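Local structure of antigen, P35 (Borreliella spielmanii A14S, 6HPN) at residues R109-E114 with D192-K197; K175-N180 with S188-N193; Q23-R28 with D139-L144. The protein is of unknown exact function but, as a PFam54 outer surface protein of a Lyme disease spirochaete, is thought to take part in pathogenesis. All blocks are in the same frame, centred on the assembly; numbering follows the deposited sequence.

Contact 1: residues R109-E114 with D192-K197; sequences RSLVKE and DNVELK
Lys197 NZ is gripped by two groups, Asn193 OD1 at 2.9 Å from NZ and the carboxylate of Glu176, on a different flank of helix 187-197 from the one where Leu111 meets Val194 and Glu195. The ammonium nitrogen lies above the carbonyl plane of Asn193, 38° out of it, so this bond uses no in-plane lone pair; the link spans one helical turn and ties the lysine end back to its own helix.

The crossing itself is apolar and small, burying 113 Å² in all, more than half of it on Leu111. With chi1 at 175°, CG stands opposite the backbone N and the branched end reaches across to helix 187-197. There CD2 does the touching: it sits 4.1 Å from CG1 of Val194, and the two side chains cross obliquely. The same methyl lies 4.1 Å from the backbone N of Glu195 and 4.2 Å from its CB.

No hydrogen bond joins the segments. Leu102 of helix 89-102 touches both Val112 and Val194, so a third helix packs beside the place where helices 106-135 and 187-197 meet in this all-helical fold.

Contact 2: residues K175-N180 with S188-N193; sequences KEYNAN and SKLHDN
Glu176 and Asn193 link the two arms of a helical hairpin, in which helix 146-179 turns through the short helix 181-185 into helix 187-197. From CB, which points toward the partner helix, Glu176 places CG anti to its carbonyl carbon (chi1 -70°) and continues extended, its side chain lying against Leu183 of the connecting helix. CD comes to 4.0 Å from Asn193 ND2, and OE1 at the tip accepts the hydrogen bond, 2.8 Å from that ND2. The bond is nearly straight, 169° at the hydrogen. OE1 lies in the amide plane of Asn193 and is met almost along its C-O bond, although the carboxylate and amide planes are turned 64° apart. Since OE1 also forms a salt bridge to Lys197, two donors hold it, an environment that would probably stabilise the charged carboxylate.

At the next residue of helix 146-179, the contact becomes apolar. Leu190, one turn before Asn193, brings CD1 to the edge of the Tyr177 ring, near the ring plane, 3.9 Å from CD1 of the tyrosine. Ile98 of helix 89-102 packs on both residues, and Tyr177 OH is hydrogen-bonded to Lys101.

Nearer the connection between the helices, the bent chain of Lys189 crosses Asn180 at about a right angle, with NZ 4.0 Å from Asn180 ND2. Asn180 is the N-cap of helix 181-185, and its OD1 accepts the backbone N-H of Glu182.

Contact 3: residues Q23-R28 with D139-L144; sequences QKILDR and DKLHHL
Leu26 and Leu141 carry the apolar contact between helix 16-40 and the loop that leads from helix 106-135 into helix 146-179. CD1 of Leu141 reaches in between two neighbouring residues of the helix: it lies 3.8 Å from Leu26 CD2 and 4.4 Å from Ile25 CG2. The two leucine side chains run past each other in opposite directions, so the contact is made alongside, with Leu26 CG also close to the same methyl. Leu141 has CG anti to its carbonyl carbon (chi1 -73°), which sends the branch inward from a 3-10 turn whose backbone bonds span three residues, Lys140 O to His143 N and Leu141 O to Leu144 N.

No hydrogen bond crosses between the segments. Within helix 16-40, Gln23 NE2 donates to Asp27 OD1, 2.6 Å away, over one turn; the carboxylate oxygen is met on its syn side, 27° out of plane, and the bond is bent to 142°.

Further along helix 16-40, Arg28 forms a salt bridge to Asp157 and a cation-pi contact with Tyr153, both on helix 146-179. Ile134 of helix 106-135 touches Ile25 and Leu141, and Leu149 and Leu152 pack on Ile25, which places the loop contact at one end of the bundle, between helices 16-40, 106-135 and 146-179.

Contacts 1 and 2 share helix 187-197, together with Asp192 and Asn193, and their centres lie 12 Å apart. A salt bridge from Lys197 NZ to Glu176 OE1, 2.7 Å long, joins them directly, and Leu111 CD2 packs 3.8 Å from His191 ND1; helix 187-197 is thus held to helix 106-135 by one flank and to helix 146-179 by another. Contact 3 sits across the chain's centre, 39 Å from contact 1 and 44 Å from contact 2 between centres, with nearest atoms about 23 and 24 Å away. Contacts 1 and 2 thus lie toward one end, and contact 3 toward the other, of this elongated helical C-terminal part of the protein.

Contact 1: residues R109-E114 with D192-K197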
loop_
_atom_site.group_PDB
_atom_site.type_symbol
_atom_site.label_atom_id
_atom_site.label_comp_id
_atom_site.label_asym_id
_atom_site.label_seq_id
_atom_site.Cartn_x
_atom_site.Cartn_y
_atom_site.Cartn_z
ATOM N N ARG A 109 -8.684 17.617 2.789
ATOM C CA ARG A 109 -7.393 16.999 3.195
ATOM C C ARG A 109 -7.620 15.550 3.675
ATOM O O ARG A 109 -6.748 14.687 3.440
ATOM C CB ARG A 109 -6.685 17.846 4.258
ATOM C CG ARG A 109 -5.245 17.424 4.517
ATOM C CD ARG A 109 -4.369 18.429 5.254
ATOM N NE ARG A 109 -4.483 19.764 4.681
ATOM C CZ ARG A 109 -4.917 20.841 5.326
ATOM N NH1 ARG A 109 -5.251 20.773 6.604
ATOM N NH2 ARG A 109 -5.005 21.993 4.685
ATOM N N SER A 110 -8.746 15.244 4.301
ATOM C CA SER A 110 -8.902 13.922 4.954
ATOM C C SER A 110 -9.289 12.846 3.916
ATOM O O SER A 110 -9.091 11.645 4.214
ATOM C CB SER A 110 -9.829 14.006 6.137
ATOM O OG SER A 110 -11.153 13.794 5.723
ATOM N N LEU A 111 -9.764 13.240 2.728
ATOM C CA LEU A 111 -9.870 12.321 1.556
ATOM C C LEU A 111 -8.461 11.968 1.049
ATOM O O LEU A 111 -8.256 10.836 0.616
ATOM C CB LEU A 111 -10.687 12.971 0.435
ATOM C CG LEU A 111 -10.756 12.167 -0.871
ATOM C CD1 LEU A 111 -11.454 10.816 -0.686
ATOM C CD2 LEU A 111 -11.449 12.955 -1.969
ATOM N N VAL A 112 -7.521 12.913 1.070
ATOM C CA VAL A 112 -6.134 12.667 0.574
ATOM C C VAL A 112 -5.441 11.691 1.539
ATOM O O VAL A 112 -4.852 10.701 1.077
ATOM C CB VAL A 112 -5.363 13.989 0.400
ATOM C CG1 VAL A 112 -3.911 13.769 0.043
ATOM C CG2 VAL A 112 -6.016 14.888 -0.643
ATOM N N LYS A 113 -5.539 11.967 2.835
ATOM C CA LYS A 113 -5.029 11.107 3.924
ATOM C C LYS A 113 -5.623 9.710 3.769
ATOM O O LYS A 113 -4.878 8.751 3.714
ATOM C CB LYS A 113 -5.426 11.703 5.273
ATOM C CG LYS A 113 -4.818 11.027 6.490
ATOM C CD LYS A 113 -5.481 11.501 7.766
ATOM C CE LYS A 113 -4.925 10.834 9.005
ATOM N NZ LYS A 113 -5.407 11.519 10.224
ATOM N N GLU A 114 -6.939 9.612 3.707
ATOM C CA GLU A 114 -7.644 8.319 3.666
ATOM C C GLU A 114 -7.118 7.548 2.437
ATOM O O GLU A 114 -6.765 6.342 2.562
ATOM C CB GLU A 114 -9.140 8.601 3.740
ATOM C CG GLU A 114 -9.976 7.357 3.567
ATOM C CD GLU A 114 -11.391 7.391 4.126
ATOM O OE1 GLU A 114 -12.050 8.471 4.016
ATOM O OE2 GLU A 114 -11.839 6.321 4.661
ATOM N N ASP A 192 -14.236 15.511 -6.810
ATOM C CA ASP A 192 -15.239 14.534 -7.289
ATOM C C ASP A 192 -14.519 13.383 -7.995
ATOM O O ASP A 192 -14.828 12.239 -7.665
ATOM C CB ASP A 192 -16.255 15.202 -8.216
ATOM C CG ASP A 192 -17.209 16.177 -7.550
ATOM O OD1 ASP A 192 -17.095 16.423 -6.322
ATOM O OD2 ASP A 192 -18.056 16.698 -8.279
ATOM N N ASN A 193 -13.621 13.663 -8.945
ATOM C CA ASN A 193 -12.929 12.624 -9.761
ATOM C C ASN A 193 -12.255 11.607 -8.826
ATOM O O ASN A 193 -12.447 10.368 -8.986
ATOM C CB ASN A 193 -11.913 13.246 -10.731
ATOM C CG ASN A 193 -11.055 12.227 -11.465
ATOM O OD1 ASN A 193 -10.293 11.492 -10.844
ATOM N ND2 ASN A 193 -11.132 12.188 -12.786
ATOM N N VAL A 194 -11.493 12.121 -7.866
ATOM C CA VAL A 194 -10.750 11.303 -6.873
ATOM C C VAL A 194 -11.739 10.527 -6.001
ATOM O O VAL A 194 -11.531 9.304 -5.866
ATOM C CB VAL A 194 -9.822 12.178 -6.023
ATOM C CG1 VAL A 194 -9.157 11.366 -4.925
ATOM C CG2 VAL A 194 -8.785 12.864 -6.896
ATOM N N GLU A 195 -12.774 11.186 -5.466
ATOM C CA GLU A 195 -13.770 10.541 -4.561
ATOM C C GLU A 195 -14.457 9.354 -5.251
ATOM O O GLU A 195 -14.692 8.347 -4.572
ATOM C CB GLU A 195 -14.822 11.532 -4.081
ATOM C CG GLU A 195 -15.712 10.957 -2.998
ATOM C CD GLU A 195 -16.379 12.016 -2.142
ATOM O OE1 GLU A 195 -16.530 13.133 -2.627
ATOM O OE2 GLU A 195 -16.716 11.731 -0.986
ATOM N N LEU A 196 -14.768 9.463 -6.543
ATOM C CA LEU A 196 -15.422 8.364 -7.310
ATOM C C LEU A 196 -14.500 7.149 -7.308
ATOM O O LEU A 196 -15.009 6.051 -7.142
ATOM C CB LEU A 196 -15.741 8.811 -8.744
ATOM C CG LEU A 196 -16.968 9.714 -8.892
ATOM C CD1 LEU A 196 -17.170 10.121 -10.350
ATOM C CD2 LEU A 196 -18.231 9.053 -8.337
ATOM N N LYS A 197 -13.192 7.371 -7.468
ATOM C CA LYS A 197 -12.159 6.303 -7.545
ATOM C C LYS A 197 -11.875 5.704 -6.158
ATOM O O LYS A 197 -11.329 4.583 -6.130
ATOM C CB LYS A 197 -10.867 6.875 -8.131
ATOM C CG LYS A 197 -10.852 7.017 -9.643
ATOM C CD LYS A 197 -9.635 7.740 -10.138
ATOM C CE LYS A 197 -9.585 7.869 -11.643
ATOM N NZ LYS A 197 -10.488 8.943 -12.112
#

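Contact 2: residues K175-N180 with S188-N193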
loop_
_atom_site.group_PDB
_atom_site.type_symbol
_atom_site.label_atom_id
_atom_site.label_comp_id
_atom_site.label_asym_id
_atom_site.label_seq_id
_atom_site.Cartn_x
_atom_site.Cartn_y
_atom_site.Cartn_z
ATOM N N LYS A 175 -3.354 10.703 -15.874
ATOM C CA LYS A 175 -3.703 10.804 -17.309
ATOM C C LYS A 175 -4.803 11.852 -17.464
ATOM O O LYS A 175 -4.622 12.742 -18.299
ATOM C CB LYS A 175 -4.138 9.456 -17.882
ATOM C CG LYS A 175 -3.066 8.745 -18.699
ATOM C CD LYS A 175 -2.894 7.235 -18.437
ATOM C CE LYS A 175 -1.434 6.803 -18.487
ATOM N NZ LYS A 175 -1.229 5.414 -18.004
ATOM N N GLU A 176 -5.858 11.763 -16.650
ATOM C CA GLU A 176 -7.085 12.590 -16.778
ATOM C C GLU A 176 -6.762 14.041 -16.411
ATOM O O GLU A 176 -7.263 14.956 -17.123
ATOM C CB GLU A 176 -8.218 12.013 -15.929
ATOM C CG GLU A 176 -8.742 10.707 -16.490
ATOM C CD GLU A 176 -9.464 9.806 -15.507
ATOM O OE1 GLU A 176 -9.820 10.279 -14.411
ATOM O OE2 GLU A 176 -9.667 8.626 -15.846
ATOM N N TYR A 177 -5.954 14.235 -15.369
ATOM C CA TYR A 177 -5.530 15.566 -14.882
ATOM C C TYR A 177 -4.738 16.239 -16.005
ATOM O O TYR A 177 -4.863 17.468 -16.223
ATOM C CB TYR A 177 -4.754 15.445 -13.564
ATOM C CG TYR A 177 -4.255 16.754 -12.996
ATOM C CD1 TYR A 177 -5.029 17.542 -12.144
ATOM C CD2 TYR A 177 -2.998 17.238 -13.341
ATOM C CE1 TYR A 177 -4.563 18.762 -11.657
ATOM C CE2 TYR A 177 -2.525 18.458 -12.883
ATOM C CZ TYR A 177 -3.304 19.223 -12.033
ATOM O OH TYR A 177 -2.784 20.413 -11.583
ATOM N N ASN A 178 -3.914 15.463 -16.703
ATOM C CA ASN A 178 -2.997 16.015 -17.730
ATOM C C ASN A 178 -3.753 16.190 -19.060
ATOM O O ASN A 178 -3.233 16.928 -19.917
ATOM C CB ASN A 178 -1.750 15.146 -17.899
ATOM C CG ASN A 178 -0.764 15.248 -16.745
ATOM O OD1 ASN A 178 -0.539 16.313 -16.169
ATOM N ND2 ASN A 178 -0.142 14.128 -16.420
ATOM N N ALA A 179 -4.933 15.561 -19.229
ATOM C CA ALA A 179 -5.726 15.593 -20.482
ATOM C C ALA A 179 -6.833 16.649 -20.384
ATOM O O ALA A 179 -7.389 17.002 -21.438
ATOM C CB ALA A 179 -6.308 14.241 -20.772
ATOM N N ASN A 180 -7.146 17.143 -19.183
ATOM C CA ASN A 180 -8.378 17.951 -18.979
ATOM C C ASN A 180 -8.128 19.177 -18.108
ATOM O O ASN A 180 -8.140 19.105 -16.882
ATOM C CB ASN A 180 -9.524 17.119 -18.422
ATOM C CG ASN A 180 -10.779 17.959 -18.347
ATOM O OD1 ASN A 180 -10.724 19.145 -18.031
ATOM N ND2 ASN A 180 -11.916 17.373 -18.648
ATOM N N SER A 188 -13.149 21.641 -7.218
ATOM C CA SER A 188 -14.284 20.818 -6.748
ATOM C C SER A 188 -14.563 19.686 -7.750
ATOM O O SER A 188 -15.181 18.668 -7.367
ATOM C CB SER A 188 -15.468 21.711 -6.472
ATOM O OG SER A 188 -16.570 21.344 -7.263
ATOM N N LYS A 189 -14.086 19.812 -8.984
ATOM C CA LYS A 189 -14.240 18.749 -10.011
ATOM C C LYS A 189 -13.139 17.697 -9.814
ATOM O O LYS A 189 -13.386 16.504 -10.062
ATOM C CB LYS A 189 -14.185 19.393 -11.394
ATOM C CG LYS A 189 -15.340 19.039 -12.321
ATOM C CD LYS A 189 -15.021 17.904 -13.295
ATOM C CE LYS A 189 -15.360 18.247 -14.736
ATOM N NZ LYS A 189 -14.641 17.370 -15.688
ATOM N N LEU A 190 -11.959 18.136 -9.387
ATOM C CA LEU A 190 -10.806 17.256 -9.101
ATOM C C LEU A 190 -11.186 16.398 -7.905
ATOM O O LEU A 190 -10.908 15.200 -7.911
ATOM C CB LEU A 190 -9.564 18.103 -8.797
ATOM C CG LEU A 190 -8.264 17.325 -8.547
ATOM C CD1 LEU A 190 -7.908 16.404 -9.712
ATOM C CD2 LEU A 190 -7.109 18.276 -8.254
ATOM N N HIS A 191 -11.809 17.022 -6.915
ATOM C CA HIS A 191 -12.249 16.343 -5.677
ATOM C C HIS A 191 -13.181 15.195 -6.061
ATOM O O HIS A 191 -12.895 14.048 -5.683
ATOM C CB HIS A 191 -12.901 17.351 -4.741
ATOM C CG HIS A 191 -13.690 16.696 -3.665
ATOM N ND1 HIS A 191 -13.128 16.368 -2.442
ATOM C CD2 HIS A 191 -14.974 16.278 -3.638
ATOM C CE1 HIS A 191 -14.044 15.790 -1.693
ATOM N NE2 HIS A 191 -15.185 15.719 -2.406
ATOM N N ASP A 192 -14.236 15.511 -6.810
ATOM C CA ASP A 192 -15.239 14.534 -7.289
ATOM C C ASP A 192 -14.519 13.383 -7.995
ATOM O O ASP A 192 -14.828 12.239 -7.665
ATOM C CB ASP A 192 -16.255 15.202 -8.216
ATOM C CG ASP A 192 -17.209 16.177 -7.550
ATOM O OD1 ASP A 192 -17.095 16.423 -6.322
ATOM O OD2 ASP A 192 -18.056 16.698 -8.279
ATOM N N ASN A 193 -13.621 13.663 -8.945
ATOM C CA ASN A 193 -12.929 12.624 -9.761
ATOM C C ASN A 193 -12.255 11.607 -8.826
ATOM O O ASN A 193 -12.447 10.368 -8.986
ATOM C CB ASN A 193 -11.913 13.246 -10.731
ATOM C CG ASN A 193 -11.055 12.227 -11.465
ATOM O OD1 ASN A 193 -10.293 11.492 -10.844
ATOM N ND2 ASN A 193 -11.132 12.188 -12.786
#

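Contact 3: residues Q23-R28 with D139-L144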
loop_
_atom_site.group_PDB
_atom_site.type_symbol
_atom_site.label_atom_id
_atom_site.label_comp_id
_atom_site.label_asym_id
_atom_site.label_seq_id
_atom_site.Cartn_x
_atom_site.Cartn_y
_atom_site.Cartn_z
ATOM N N GLN A 23 7.913 -23.445 -2.448
ATOM C CA GLN A 23 8.958 -22.615 -3.097
ATOM C C GLN A 23 8.333 -21.282 -3.566
ATOM O O GLN A 23 8.915 -20.226 -3.299
ATOM C CB GLN A 23 9.637 -23.437 -4.207
ATOM C CG GLN A 23 10.867 -22.770 -4.822
ATOM C CD GLN A 23 11.866 -22.306 -3.790
ATOM O OE1 GLN A 23 12.380 -23.086 -2.999
ATOM N NE2 GLN A 23 12.129 -21.013 -3.763
ATOM N N LYS A 24 7.153 -21.316 -4.178
ATOM C CA LYS A 24 6.476 -20.126 -4.751
ATOM C C LYS A 24 5.983 -19.239 -3.624
ATOM O O LYS A 24 6.090 -18.050 -3.771
ATOM C CB LYS A 24 5.339 -20.542 -5.689
ATOM C CG LYS A 24 5.798 -21.293 -6.938
ATOM C CD LYS A 24 5.245 -20.761 -8.266
ATOM C CE LYS A 24 6.000 -21.271 -9.477
ATOM N NZ LYS A 24 7.339 -20.649 -9.581
ATOM N N ILE A 25 5.479 -19.798 -2.535
ATOM C CA ILE A 25 5.104 -18.968 -1.359
ATOM C C ILE A 25 6.348 -18.220 -0.868
ATOM O O ILE A 25 6.237 -17.002 -0.612
ATOM C CB ILE A 25 4.482 -19.792 -0.218
ATOM C CG1 ILE A 25 3.103 -20.343 -0.561
ATOM C CG2 ILE A 25 4.414 -18.950 1.044
ATOM C CD1 ILE A 25 2.705 -21.500 0.303
ATOM N N LEU A 26 7.473 -18.927 -0.693
ATOM C CA LEU A 26 8.729 -18.315 -0.192
ATOM C C LEU A 26 9.202 -17.271 -1.195
ATOM O O LEU A 26 9.583 -16.167 -0.740
ATOM C CB LEU A 26 9.782 -19.387 0.049
ATOM C CG LEU A 26 9.469 -20.324 1.216
ATOM C CD1 LEU A 26 10.420 -21.497 1.262
ATOM C CD2 LEU A 26 9.494 -19.584 2.529
ATOM N N ASP A 27 9.152 -17.588 -2.490
ATOM C CA ASP A 27 9.609 -16.660 -3.551
ATOM C C ASP A 27 8.852 -15.335 -3.423
ATOM O O ASP A 27 9.495 -14.293 -3.454
ATOM C CB ASP A 27 9.339 -17.222 -4.944
ATOM C CG ASP A 27 10.267 -18.324 -5.409
ATOM O OD1 ASP A 27 11.128 -18.746 -4.624
ATOM O OD2 ASP A 27 10.105 -18.752 -6.563
ATOM N N ARG A 28 7.517 -15.389 -3.372
ATOM C CA ARG A 28 6.614 -14.204 -3.316
ATOM C C ARG A 28 6.888 -13.408 -2.037
ATOM O O ARG A 28 6.921 -12.165 -2.127
ATOM C CB ARG A 28 5.150 -14.644 -3.398
ATOM C CG ARG A 28 4.753 -15.222 -4.752
ATOM C CD ARG A 28 3.329 -15.738 -4.782
ATOM N NE ARG A 28 2.884 -16.086 -6.125
ATOM C CZ ARG A 28 1.615 -16.217 -6.508
ATOM N NH1 ARG A 28 0.621 -16.023 -5.658
ATOM N NH2 ARG A 28 1.342 -16.534 -7.759
ATOM N N ASP A 139 11.111 -22.605 7.690
ATOM C CA ASP A 139 11.607 -24.004 7.749
ATOM C C ASP A 139 10.475 -25.000 8.028
ATOM O O ASP A 139 10.713 -26.195 7.843
ATOM C CB ASP A 139 12.697 -24.143 8.806
ATOM C CG ASP A 139 13.982 -23.437 8.438
ATOM O OD1 ASP A 139 14.158 -23.089 7.250
ATOM O OD2 ASP A 139 14.800 -23.249 9.346
ATOM N N LYS A 140 9.288 -24.562 8.436
ATOM C CA LYS A 140 8.233 -25.507 8.882
ATOM C C LYS A 140 7.004 -25.467 7.964
ATOM O O LYS A 140 6.001 -26.087 8.325
ATOM C CB LYS A 140 7.853 -25.221 10.341
ATOM C CG LYS A 140 8.813 -25.774 11.393
ATOM C CD LYS A 140 9.139 -24.767 12.506
ATOM C CE LYS A 140 9.473 -25.408 13.841
ATOM N NZ LYS A 140 8.261 -25.899 14.550
ATOM N N LEU A 141 7.053 -24.836 6.798
ATOM C CA LEU A 141 5.849 -24.754 5.918
ATOM C C LEU A 141 5.451 -26.154 5.421
ATOM O O LEU A 141 4.231 -26.370 5.117
ATOM C CB LEU A 141 6.123 -23.813 4.742
ATOM C CG LEU A 141 6.169 -22.318 5.055
ATOM C CD1 LEU A 141 6.550 -21.548 3.811
ATOM C CD2 LEU A 141 4.826 -21.809 5.589
ATOM N N HIS A 142 6.419 -27.079 5.342
ATOM C CA HIS A 142 6.190 -28.474 4.892
ATOM C C HIS A 142 5.230 -29.187 5.856
ATOM O O HIS A 142 4.518 -30.096 5.404
ATOM C CB HIS A 142 7.510 -29.210 4.641
ATOM C CG HIS A 142 8.426 -29.301 5.810
ATOM N ND1 HIS A 142 8.488 -30.435 6.607
ATOM C CD2 HIS A 142 9.329 -28.422 6.300
ATOM C CE1 HIS A 142 9.396 -30.249 7.550
ATOM N NE2 HIS A 142 9.926 -29.016 7.382
ATOM N N HIS A 143 5.113 -28.759 7.110
ATOM C CA HIS A 143 4.186 -29.416 8.072
ATOM C C HIS A 143 2.718 -29.094 7.705
ATOM O O HIS A 143 1.812 -29.795 8.216
ATOM C CB HIS A 143 4.620 -29.120 9.524
ATOM C CG HIS A 143 5.894 -29.812 9.906
ATOM N ND1 HIS A 143 6.930 -29.171 10.573
ATOM C CD2 HIS A 143 6.321 -31.079 9.695
ATOM C CE1 HIS A 143 7.924 -30.014 10.782
ATOM N NE2 HIS A 143 7.583 -31.190 10.233
ATOM N N LEU A 144 2.462 -28.136 6.801
ATOM C CA LEU A 144 1.082 -27.668 6.486
ATOM C C LEU A 144 0.435 -28.506 5.386
ATOM O O LEU A 144 1.125 -28.894 4.442
ATOM C CB LEU A 144 1.115 -26.211 6.022
ATOM C CG LEU A 144 1.547 -25.190 7.071
ATOM C CD1 LEU A 144 1.688 -23.808 6.440
ATOM C CD2 LEU A 144 0.574 -25.163 8.235
#